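Local coordinates for protein sulfite dehydrogenase (Paracoccus pantotrophus, PDB 2XTS) that oxidises protein-bound sulfane sulfur at a molybdenum cofactor in the Sox system, passing electrons to heme c, at residues I53-I58 / C136-G141; C70-H75 / M142-E147. All blocks are in the same frame, centred on the assembly; numbering follows the deposited sequence.

Contacts 1 and 2 lie side by side in the buried interior, their centres about 9 Å apart. Segment 136-141, mostly helix 136-140, is followed directly by 142-147, which enters strand 143-152. The two pack against 53-58 and 70-75 respectively. Two side chains of contact 1 join the contacts. T56 OG1 lies 2.7 Å from I143 O, and N54 OD1 lies 2.8 Å from E73 N; both are probable hydrogen bonds. Contact 2 holds the phosphate of the molybdopterin and, through R74, reaches the molybdenum oxide. Contact 1 lies farther from the cofactor: the side chain of T56 is about 7 Å from the bound MTE, the molybdopterin.

Contact 1: residues I53-I58 / C136-G141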
ATOM      1  N   ILE A  53       2.629  -7.366 -21.186  1.00  7.78           N
ATOM      2  CA  ILE A  53       1.697  -6.926 -20.168  1.00  8.48           C
ATOM      3  C   ILE A  53       1.488  -8.084 -19.198  1.00  7.73           C
ATOM      4  O   ILE A  53       1.451  -9.250 -19.601  1.00  8.42           O
ATOM      5  CB  ILE A  53       0.340  -6.563 -20.844  1.00  9.35           C
ATOM      6  CG1 ILE A  53      -0.685  -6.017 -19.857  1.00  9.53           C
ATOM      7  CG2 ILE A  53      -0.268  -7.746 -21.657  1.00 10.35           C
ATOM      8  CD1 ILE A  53      -0.354  -4.689 -19.358  1.00 10.64           C
ATOM      9  N   ASN A  54       1.286  -7.764 -17.917  1.00  7.05           N
ATOM     10  CA  ASN A  54       0.688  -8.722 -16.995  1.00  7.48           C
ATOM     11  C   ASN A  54      -0.461  -8.041 -16.266  1.00  6.53           C
ATOM     12  O   ASN A  54      -0.757  -6.876 -16.556  1.00  7.78           O
ATOM     13  CB  ASN A  54       1.728  -9.398 -16.099  1.00  7.22           C
ATOM     14  CG  ASN A  54       2.386  -8.458 -15.113  1.00  6.84           C
ATOM     15  OD1 ASN A  54       1.762  -7.508 -14.647  1.00  7.68           O
ATOM     16  ND2 ASN A  54       3.636  -8.760 -14.727  1.00  9.28           N
ATOM     17  N   PHE A  55      -1.153  -8.769 -15.390  1.00  6.23           N
ATOM     18  CA  PHE A  55      -2.458  -8.328 -14.934  1.00  6.35           C
ATOM     19  C   PHE A  55      -2.564  -8.332 -13.415  1.00  6.03           C
ATOM     20  O   PHE A  55      -2.214  -9.318 -12.774  1.00  6.19           O
ATOM     21  CB  PHE A  55      -3.533  -9.263 -15.515  1.00  6.74           C
ATOM     22  CG  PHE A  55      -3.624  -9.220 -17.006  1.00  7.02           C
ATOM     23  CD1 PHE A  55      -2.849 -10.069 -17.783  1.00  7.52           C
ATOM     24  CD2 PHE A  55      -4.448  -8.302 -17.632  1.00  6.99           C
ATOM     25  CE1 PHE A  55      -2.885  -9.984 -19.168  1.00  8.68           C
ATOM     26  CE2 PHE A  55      -4.509  -8.247 -19.013  1.00  8.82           C
ATOM     27  CZ  PHE A  55      -3.730  -9.081 -19.767  1.00  8.95           C
ATOM     28  N   THR A  56      -3.050  -7.229 -12.856  1.00  5.70           N
ATOM     29  CA  THR A  56      -3.283  -7.118 -11.418  1.00  5.63           C
ATOM     30  C   THR A  56      -4.440  -8.032 -10.998  1.00  5.70           C
ATOM     31  O   THR A  56      -5.441  -8.085 -11.693  1.00  6.06           O
ATOM     32  CB  THR A  56      -3.712  -5.669 -11.066  1.00  6.29           C
ATOM     33  OG1 THR A  56      -2.745  -4.746 -11.571  1.00  6.04           O
ATOM     34  CG2 THR A  56      -3.910  -5.466  -9.578  1.00  6.68           C
ATOM     35  N   PRO A  57      -4.315  -8.732  -9.856  1.00  5.45           N
ATOM     36  CA  PRO A  57      -5.381  -9.635  -9.383  1.00  5.37           C
ATOM     37  C   PRO A  57      -6.542  -8.881  -8.749  1.00  6.41           C
ATOM     38  O   PRO A  57      -6.877  -9.132  -7.601  1.00  6.92           O
ATOM     39  CB  PRO A  57      -4.655 -10.522  -8.369  1.00  6.09           C
ATOM     40  CG  PRO A  57      -3.608  -9.653  -7.818  1.00  5.75           C
ATOM     41  CD  PRO A  57      -3.110  -8.849  -9.006  1.00  5.29           C
ATOM     42  N   ILE A  58      -7.201  -8.030  -9.536  1.00  6.65           N
ATOM     43  CA  ILE A  58      -8.293  -7.225  -9.014  1.00  6.77           C
ATOM     44  C   ILE A  58      -9.517  -8.024  -8.575  1.00  7.38           C
ATOM     45  O   ILE A  58     -10.345  -7.500  -7.892  1.00  9.09           O
ATOM     46  CB  ILE A  58      -8.700  -6.100  -9.992  1.00  6.65           C
ATOM     47  CG1 ILE A  58      -9.188  -6.653 -11.337  1.00  7.92           C
ATOM     48  CG2 ILE A  58      -7.558  -5.081 -10.161  1.00  8.11           C
ATOM     49  CD1 ILE A  58      -9.965  -5.654 -12.154  1.00  9.87           C
ATOM     50  N   CYS A 136     -12.032 -10.929 -14.349  1.00  7.68           N
ATOM     51  CA  CYS A 136     -11.751  -9.508 -14.370  1.00  8.08           C
ATOM     52  C   CYS A 136     -10.266  -9.196 -14.201  1.00  6.97           C
ATOM     53  O   CYS A 136      -9.825  -8.145 -14.650  1.00  7.38           O
ATOM     54  CB  CYS A 136     -12.600  -8.726 -13.353  1.00  9.22           C
ATOM     55  SG  CYS A 136     -12.348  -9.188 -11.639  1.00 10.63           S
ATOM     56  N   GLN A 137      -9.473 -10.086 -13.611  1.00  7.61           N
ATOM     57  CA  GLN A 137      -8.023  -9.882 -13.628  1.00  7.42           C
ATOM     58  C   GLN A 137      -7.563  -9.659 -15.069  1.00  6.76           C
ATOM     59  O   GLN A 137      -6.726  -8.788 -15.359  1.00  7.25           O
ATOM     60  CB  GLN A 137      -7.314 -11.111 -13.052  1.00  6.40           C
ATOM     61  CG  GLN A 137      -5.812 -11.042 -13.176  1.00  6.09           C
ATOM     62  CD  GLN A 137      -5.081 -11.907 -12.178  1.00  5.57           C
ATOM     63  OE1 GLN A 137      -5.632 -12.910 -11.719  1.00  7.09           O
ATOM     64  NE2 GLN A 137      -3.856 -11.523 -11.838  1.00  6.47           N
ATOM     65  N   TYR A 138      -8.122 -10.448 -15.990  1.00  6.51           N
ATOM     66  CA  TYR A 138      -7.688 -10.427 -17.394  1.00  6.88           C
ATOM     67  C   TYR A 138      -8.360  -9.323 -18.201  1.00  6.20           C
ATOM     68  O   TYR A 138      -7.734  -8.682 -19.031  1.00  7.50           O
ATOM     69  CB  TYR A 138      -7.934 -11.808 -18.046  1.00  7.11           C
ATOM     70  CG  TYR A 138      -7.296 -12.898 -17.243  1.00  6.57           C
ATOM     71  CD1 TYR A 138      -5.923 -13.057 -17.235  1.00  8.99           C
ATOM     72  CD2 TYR A 138      -8.052 -13.721 -16.444  1.00  7.15           C
ATOM     73  CE1 TYR A 138      -5.328 -14.018 -16.461  1.00  8.06           C
ATOM     74  CE2 TYR A 138      -7.458 -14.669 -15.637  1.00  8.01           C
ATOM     75  CZ  TYR A 138      -6.096 -14.824 -15.670  1.00  8.40           C
ATOM     76  OH  TYR A 138      -5.469 -15.745 -14.874  1.00 10.66           O
ATOM     77  N   THR A 139      -9.658  -9.135 -17.998  1.00  6.80           N
ATOM     78  CA  THR A 139     -10.394  -8.196 -18.825  1.00  7.10           C
ATOM     79  C   THR A 139     -10.377  -6.751 -18.307  1.00  6.49           C
ATOM     80  O   THR A 139     -10.672  -5.831 -19.071  1.00  7.60           O
ATOM     81  CB  THR A 139     -11.842  -8.708 -19.080  1.00  7.51           C
ATOM     82  OG1 THR A 139     -12.502  -9.037 -17.857  1.00  8.73           O
ATOM     83  CG2 THR A 139     -11.828  -9.941 -19.943  1.00  7.58           C
ATOM     84  N   GLN A 140      -9.968  -6.534 -17.041  1.00  6.12           N
ATOM     85  CA  GLN A 140      -9.886  -5.205 -16.458  1.00  6.68           C
ATOM     86  C   GLN A 140      -8.618  -4.956 -15.634  1.00  6.31           C
ATOM     87  O   GLN A 140      -8.484  -3.882 -15.068  1.00  6.73           O
ATOM     88  CB  GLN A 140     -11.142  -4.903 -15.619  1.00  7.69           C
ATOM     89  CG  GLN A 140     -12.428  -4.557 -16.396  1.00  8.01           C
ATOM     90  CD  GLN A 140     -13.199  -5.791 -16.869  1.00  8.08           C
ATOM     91  OE1 GLN A 140     -13.008  -6.894 -16.374  1.00  8.39           O
ATOM     92  NE2 GLN A 140     -14.121  -5.585 -17.789  1.00 11.31           N
ATOM     93  N   GLY A 141      -7.722  -5.934 -15.541  1.00  6.35           N
ATOM     94  CA  GLY A 141      -6.619  -5.845 -14.601  1.00  5.80           C
ATOM     95  C   GLY A 141      -5.343  -5.156 -15.057  1.00  5.80           C
ATOM     96  O   GLY A 141      -4.361  -5.184 -14.342  1.00  6.99           O
TER
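Q137 reaches across to the loop I53-I58 with an extended side chain. CG stands anti to the backbone N (chi1 174°), and this carries the amide past T56 and over P57. There NE2 donates to F55 O at 2.9 Å, nearly straight at 163°. The acceptor lies in the amide plane, but NE2 comes from above the carbonyl plane of F55. A second N-H bond from NE2 to K38 O, and one from Q274 to OE1, fix the amide rotation. On the way, Q137 CG packs 3.3 Å from T56 O, and P57 CA lies against CD and NE2.

A backbone bond ties the loop to G141: T56 N to G141 O, 2.8 Å. G141 has no side chain; a CB here would meet T56 O. P57 centres an inverse gamma turn, which swings the chain on to I58. The F55 ring turns back beside its own backbone N and lies along the helix carbonyls. Its CE2 is 3.3 Å from Y138 O. The F55 and Y138 rings meet obliquely, with their planes at 59°. At the other end, I58 extends CD1 to 3.5 Å from C136 O and 3.7 Å from Q140 CB, and its CG1 touches C136 SG.

T56 OG1, besides its link to I143 of strand 143-152, bonds to F72 N. Y138 OH bonds to A193 of the cytochrome chain. I58 and C136 rest on V267 of strand 265-270, and C136 touches W376 of strand 375-378. Helix 136-140 of the molybdopterin-binding domain thus meets the eight-stranded sheet of the dimerisation domain.

Contact 2: residues C70-H75 / M142-E147; sequences CAFERH and MIHNME. With MTE (phosphonic acidmono-(2-amino-5,6-dimercapto-4-oxo-3,7,8a,9,10,10a-hexahydro-4H-8-oxa-1,3,9,10-tetraaza-anthracen-7-ylmethyl)ester), chain E; 2MO (molybdenum (IV)oxide), chain F.
The F72 ring is sandwiched between backbone and phosphate. M142 C lies over the centre of one face, and I143 N lies over the same face nearer the rim. Phosphate oxygen O1P of the molybdopterin sits 3.2 Å above the centre of the opposite face. A chi1 of 86° places the ring between its own backbone N and carbonyl carbon, and so edges it in under the phosphate.

H144 grips the phosphate from the strand. Its NE2 donates to O3P at 3.0 Å, almost straight at 177°, with O3P in the plane of the ring. The F72 and H144 rings meet obliquely, F72 CD1 to H144 CD2 at 3.5 Å. One face of the imidazole is covered by M146 CE, which also presses tightly on A71 CB at 3.4 Å. Were F72 cut back to an alanine, the space between O1P and the M142-I143 backbone would probably be left unfilled and H144 freer to turn.

R74 meets both the phosphate and the metal site. Its backbone N donates to O2P at 3.0 Å. Its NE donates to OT2 of the molybdenum oxide at 3.1 Å, in the guanidinium plane, while NH1 holds H75 O. The molybdenum is bound by both dithiolene sulfurs and by one further atom from elsewhere in the structure. K225 and R212 add bonds to the molybdopterin. The cationic groups probably balance the phosphate charge, and R74 is likely to polarise OT2, the molybdenum-bound oxygen it contacts.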
ATOM      1  N   CYS A  70       1.913  -6.850  -6.484  1.00  5.68           N
ATOM      2  CA  CYS A  70       1.077  -7.477  -7.510  1.00  6.36           C
ATOM      3  C   CYS A  70       0.417  -6.502  -8.463  1.00  6.13           C
ATOM      4  O   CYS A  70      -0.466  -6.870  -9.220  1.00  7.90           O
ATOM      5  CB  CYS A  70       0.019  -8.382  -6.909  1.00  7.20           C
ATOM      6  SG  CYS A  70      -1.183  -7.631  -5.823  1.00  9.87           S
ATOM      7  N   ALA A  71       0.886  -5.265  -8.463  1.00  6.36           N
ATOM      8  CA  ALA A  71       0.424  -4.241  -9.382  1.00  6.26           C
ATOM      9  C   ALA A  71       1.006  -4.512 -10.768  1.00  6.38           C
ATOM     10  O   ALA A  71       2.211  -4.778 -10.914  1.00  7.36           O
ATOM     11  CB  ALA A  71       0.823  -2.874  -8.884  1.00  6.44           C
ATOM     12  N   PHE A  72       0.150  -4.452 -11.788  1.00  6.22           N
ATOM     13  CA  PHE A  72       0.542  -4.861 -13.136  1.00  6.29           C
ATOM     14  C   PHE A  72       1.755  -4.118 -13.652  1.00  5.71           C
ATOM     15  O   PHE A  72       2.069  -3.000 -13.210  1.00  5.97           O
ATOM     16  CB  PHE A  72      -0.604  -4.729 -14.155  1.00  6.12           C
ATOM     17  CG  PHE A  72      -0.748  -3.362 -14.783  1.00  6.20           C
ATOM     18  CD1 PHE A  72      -1.181  -2.267 -14.080  1.00  5.99           C
ATOM     19  CD2 PHE A  72      -0.461  -3.193 -16.124  1.00  7.08           C
ATOM     20  CE1 PHE A  72      -1.305  -1.038 -14.689  1.00  7.29           C
ATOM     21  CE2 PHE A  72      -0.593  -1.976 -16.722  1.00  6.27           C
ATOM     22  CZ  PHE A  72      -1.011  -0.895 -16.028  1.00  7.38           C
ATOM     23  N   GLU A  73       2.399  -4.741 -14.633  1.00  5.89           N
ATOM     24  CA  GLU A  73       3.555  -4.229 -15.369  1.00  6.93           C
ATOM     25  C   GLU A  73       3.228  -4.169 -16.832  1.00  6.87           C
ATOM     26  O   GLU A  73       2.635  -5.076 -17.387  1.00  7.67           O
ATOM     27  CB  GLU A  73       4.705  -5.225 -15.257  1.00  8.15           C
ATOM     28  CG  GLU A  73       5.226  -5.494 -13.869  1.00  9.64           C
ATOM     29  CD  GLU A  73       6.198  -6.658 -13.869  1.00  9.23           C
ATOM     30  OE1 GLU A  73       7.281  -6.578 -14.493  1.00  9.84           O
ATOM     31  OE2 GLU A  73       5.887  -7.672 -13.245  1.00 11.59           O
ATOM     32  N   ARG A  74       3.677  -3.115 -17.487  1.00  6.88           N
ATOM     33  CA  ARG A  74       3.707  -3.052 -18.957  1.00  6.78           C
ATOM     34  C   ARG A  74       5.063  -2.476 -19.351  1.00  6.72           C
ATOM     35  O   ARG A  74       5.400  -1.352 -18.971  1.00  6.45           O
ATOM     36  CB  ARG A  74       2.549  -2.228 -19.534  1.00  6.73           C
ATOM     37  CG  ARG A  74       2.146  -2.603 -20.955  1.00  8.13           C
ATOM     38  CD  ARG A  74       3.178  -2.294 -22.002  1.00  7.69           C
ATOM     39  NE  ARG A  74       2.513  -2.275 -23.307  1.00  7.93           N
ATOM     40  CZ  ARG A  74       2.993  -2.799 -24.425  1.00  7.69           C
ATOM     41  NH1 ARG A  74       4.174  -3.419 -24.459  1.00  9.27           N
ATOM     42  NH2 ARG A  74       2.245  -2.717 -25.525  1.00 10.24           N
ATOM     43  N   HIS A  75       5.840  -3.257 -20.089  1.00  6.14           N
ATOM     44  CA  HIS A  75       7.151  -2.839 -20.607  1.00  6.55           C
ATOM     45  C   HIS A  75       7.198  -3.004 -22.110  1.00  6.33           C
ATOM     46  O   HIS A  75       6.446  -3.791 -22.674  1.00  6.90           O
ATOM     47  CB  HIS A  75       8.292  -3.697 -20.030  1.00  7.21           C
ATOM     48  CG  HIS A  75       8.183  -3.905 -18.573  1.00  6.86           C
ATOM     49  ND1 HIS A  75       8.228  -5.135 -17.937  1.00  9.66           N
ATOM     50  CD2 HIS A  75       7.943  -2.984 -17.620  1.00  5.31           C
ATOM     51  CE1 HIS A  75       8.062  -4.943 -16.635  1.00  5.92           C
ATOM     52  NE2 HIS A  75       7.897  -3.644 -16.422  1.00  9.57           N
ATOM     53  N   MET A 142      -5.343  -4.490 -16.207  1.00  6.26           N
ATOM     54  CA  MET A 142      -4.225  -3.627 -16.580  1.00  6.63           C
ATOM     55  C   MET A 142      -4.432  -2.258 -15.906  1.00  6.03           C
ATOM     56  O   MET A 142      -4.603  -1.230 -16.568  1.00  6.70           O
ATOM     57  CB  MET A 142      -4.082  -3.447 -18.100  1.00  6.71           C
ATOM     58  CG  MET A 142      -4.100  -4.671 -18.928  1.00  7.13           C
ATOM     59  SD  MET A 142      -3.851  -4.155 -20.663  1.00  8.28           S
ATOM     60  CE  MET A 142      -4.347  -5.630 -21.547  1.00  9.69           C
ATOM     61  N   ILE A 143      -4.411  -2.250 -14.572  1.00  6.04           N
ATOM     62  CA  ILE A 143      -4.641  -1.064 -13.809  1.00  5.97           C
ATOM     63  C   ILE A 143      -4.008  -1.245 -12.435  1.00  5.69           C
ATOM     64  O   ILE A 143      -3.979  -2.346 -11.882  1.00  6.40           O
ATOM     65  CB  ILE A 143      -6.179  -0.802 -13.676  1.00  6.30           C
ATOM     66  CG1 ILE A 143      -6.467   0.595 -13.153  1.00  7.33           C
ATOM     67  CG2 ILE A 143      -6.893  -1.863 -12.823  1.00  7.94           C
ATOM     68  CD1 ILE A 143      -7.882   1.048 -13.486  1.00  7.86           C
ATOM     69  N   HIS A 144      -3.554  -0.140 -11.868  1.00  5.71           N
ATOM     70  CA  HIS A 144      -3.153  -0.092 -10.472  1.00  5.97           C
ATOM     71  C   HIS A 144      -3.423   1.305  -9.926  1.00  5.88           C
ATOM     72  O   HIS A 144      -3.677   2.234 -10.687  1.00  6.20           O
ATOM     73  CB  HIS A 144      -1.705  -0.596 -10.219  1.00  5.81           C
ATOM     74  CG  HIS A 144      -0.601   0.133 -10.906  1.00  5.93           C
ATOM     75  ND1 HIS A 144      -0.360   1.480 -10.736  1.00  6.38           N
ATOM     76  CD2 HIS A 144       0.419  -0.349 -11.651  1.00  6.34           C
ATOM     77  CE1 HIS A 144       0.741   1.799 -11.394  1.00  5.83           C
ATOM     78  NE2 HIS A 144       1.232   0.710 -11.959  1.00  7.16           N
ATOM     79  N   ASN A 145      -3.398   1.435  -8.605  1.00  6.18           N
ATOM     80  CA  ASN A 145      -3.773   2.663  -7.927  1.00  5.59           C
ATOM     81  C   ASN A 145      -2.911   2.819  -6.707  1.00  5.44           C
ATOM     82  O   ASN A 145      -2.970   2.026  -5.807  1.00  7.07           O
ATOM     83  CB  ASN A 145      -5.256   2.591  -7.555  1.00  6.41           C
ATOM     84  CG  ASN A 145      -5.830   3.885  -6.989  1.00  7.72           C
ATOM     85  OD1 ASN A 145      -6.054   3.999  -5.762  1.00 10.77           O
ATOM     86  ND2 ASN A 145      -6.139   4.807  -7.833  1.00  6.11           N
ATOM     87  N   MET A 146      -2.100   3.850  -6.714  1.00  6.31           N
ATOM     88  CA  MET A 146      -1.113   4.061  -5.670  1.00  6.11           C
ATOM     89  C   MET A 146      -1.115   5.517  -5.206  1.00  6.52           C
ATOM     90  O   MET A 146      -1.520   6.444  -5.917  1.00  6.91           O
ATOM     91  CB  MET A 146       0.299   3.690  -6.153  1.00  6.23           C
ATOM     92  CG  MET A 146       0.345   2.316  -6.763  1.00  7.65           C
ATOM     93  SD  MET A 146       2.044   1.781  -7.031  1.00  8.49           S
ATOM     94  CE  MET A 146       1.746   0.222  -7.861  1.00 10.20           C
ATOM     95  N   GLU A 147      -0.640   5.700  -3.977  1.00  6.14           N
ATOM     96  CA  GLU A 147      -0.339   7.018  -3.414  1.00  6.50           C
ATOM     97  C   GLU A 147       1.074   7.410  -3.822  1.00  6.94           C
ATOM     98  O   GLU A 147       2.024   6.765  -3.389  1.00  7.61           O
ATOM     99  CB  GLU A 147      -0.427   6.956  -1.892  1.00  7.32           C
ATOM    100  CG  GLU A 147      -0.069   8.261  -1.176  1.00  8.31           C
ATOM    101  CD  GLU A 147       0.093   8.082   0.324  1.00  8.96           C
ATOM    102  OE1 GLU A 147       1.041   7.408   0.757  1.00 10.35           O
ATOM    103  OE2 GLU A 147      -0.704   8.658   1.085  1.00 10.95           O
TER
HETATM  104  N1  MTE E 500       7.805   3.777 -19.660  1.00  1.84           N
HETATM  105  C2  MTE E 500       8.876   3.300 -20.284  1.00  1.98           C
HETATM  106  N2  MTE E 500      10.049   3.957 -20.154  1.00  2.25           N
HETATM  107  N3  MTE E 500       8.833   2.172 -21.018  1.00  1.71           N
HETATM  108  C4  MTE E 500       7.688   1.451 -21.189  1.00  1.99           C
HETATM  109  O4  MTE E 500       7.735   0.409 -21.876  1.00  2.29           O
HETATM  110  N5  MTE E 500       5.225   1.350 -20.717  1.00  2.13           N
HETATM  111  C6  MTE E 500       4.137   2.280 -20.524  1.00  2.15           C
HETATM  112  C7  MTE E 500       4.232   3.119 -19.259  1.00  0.97           C
HETATM  113  N8  MTE E 500       5.536   3.720 -19.159  1.00  0.67           N
HETATM  114  C9  MTE E 500       6.472   1.929 -20.563  1.00  1.89           C
HETATM  115  C10 MTE E 500       6.588   3.165 -19.780  1.00  2.16           C
HETATM  116  C1' MTE E 500       2.772   1.617 -20.568  1.00  1.65           C
HETATM  117  S1' MTE E 500       2.128   1.117 -22.117  1.00  2.47           S
HETATM  118  C2' MTE E 500       2.009   1.478 -19.458  1.00  1.29           C
HETATM  119  S2' MTE E 500       0.392   0.898 -19.525  1.00  2.44           S
HETATM  120  C3' MTE E 500       2.579   1.883 -18.116  1.00  1.67           C
HETATM  121  O3' MTE E 500       3.960   2.279 -18.150  1.00  1.77           O
HETATM  122  C4' MTE E 500       2.505   0.717 -17.148  1.00  2.01           C
HETATM  123  O4' MTE E 500       2.968   1.133 -15.856  1.00  2.04           O
HETATM  124  P   MTE E 500       3.361  -0.045 -14.841  1.00  2.05           P
HETATM  125  O1P MTE E 500       1.995  -0.784 -14.711  1.00  2.28           O
HETATM  126  O2P MTE E 500       4.376  -0.951 -15.456  1.00  2.22           O
HETATM  127  O3P MTE E 500       3.741   0.645 -13.576  1.00  2.34           O
HETATM  128 MO   2MO F 501      -0.197   0.767 -21.825  1.00  2.84          MO
HETATM  129  OT1 2MO F 501      -1.072   2.278 -22.235  1.00  3.00           O
HETATM  130  OT2 2MO F 501       0.098  -0.391 -23.377  1.00  3.23           O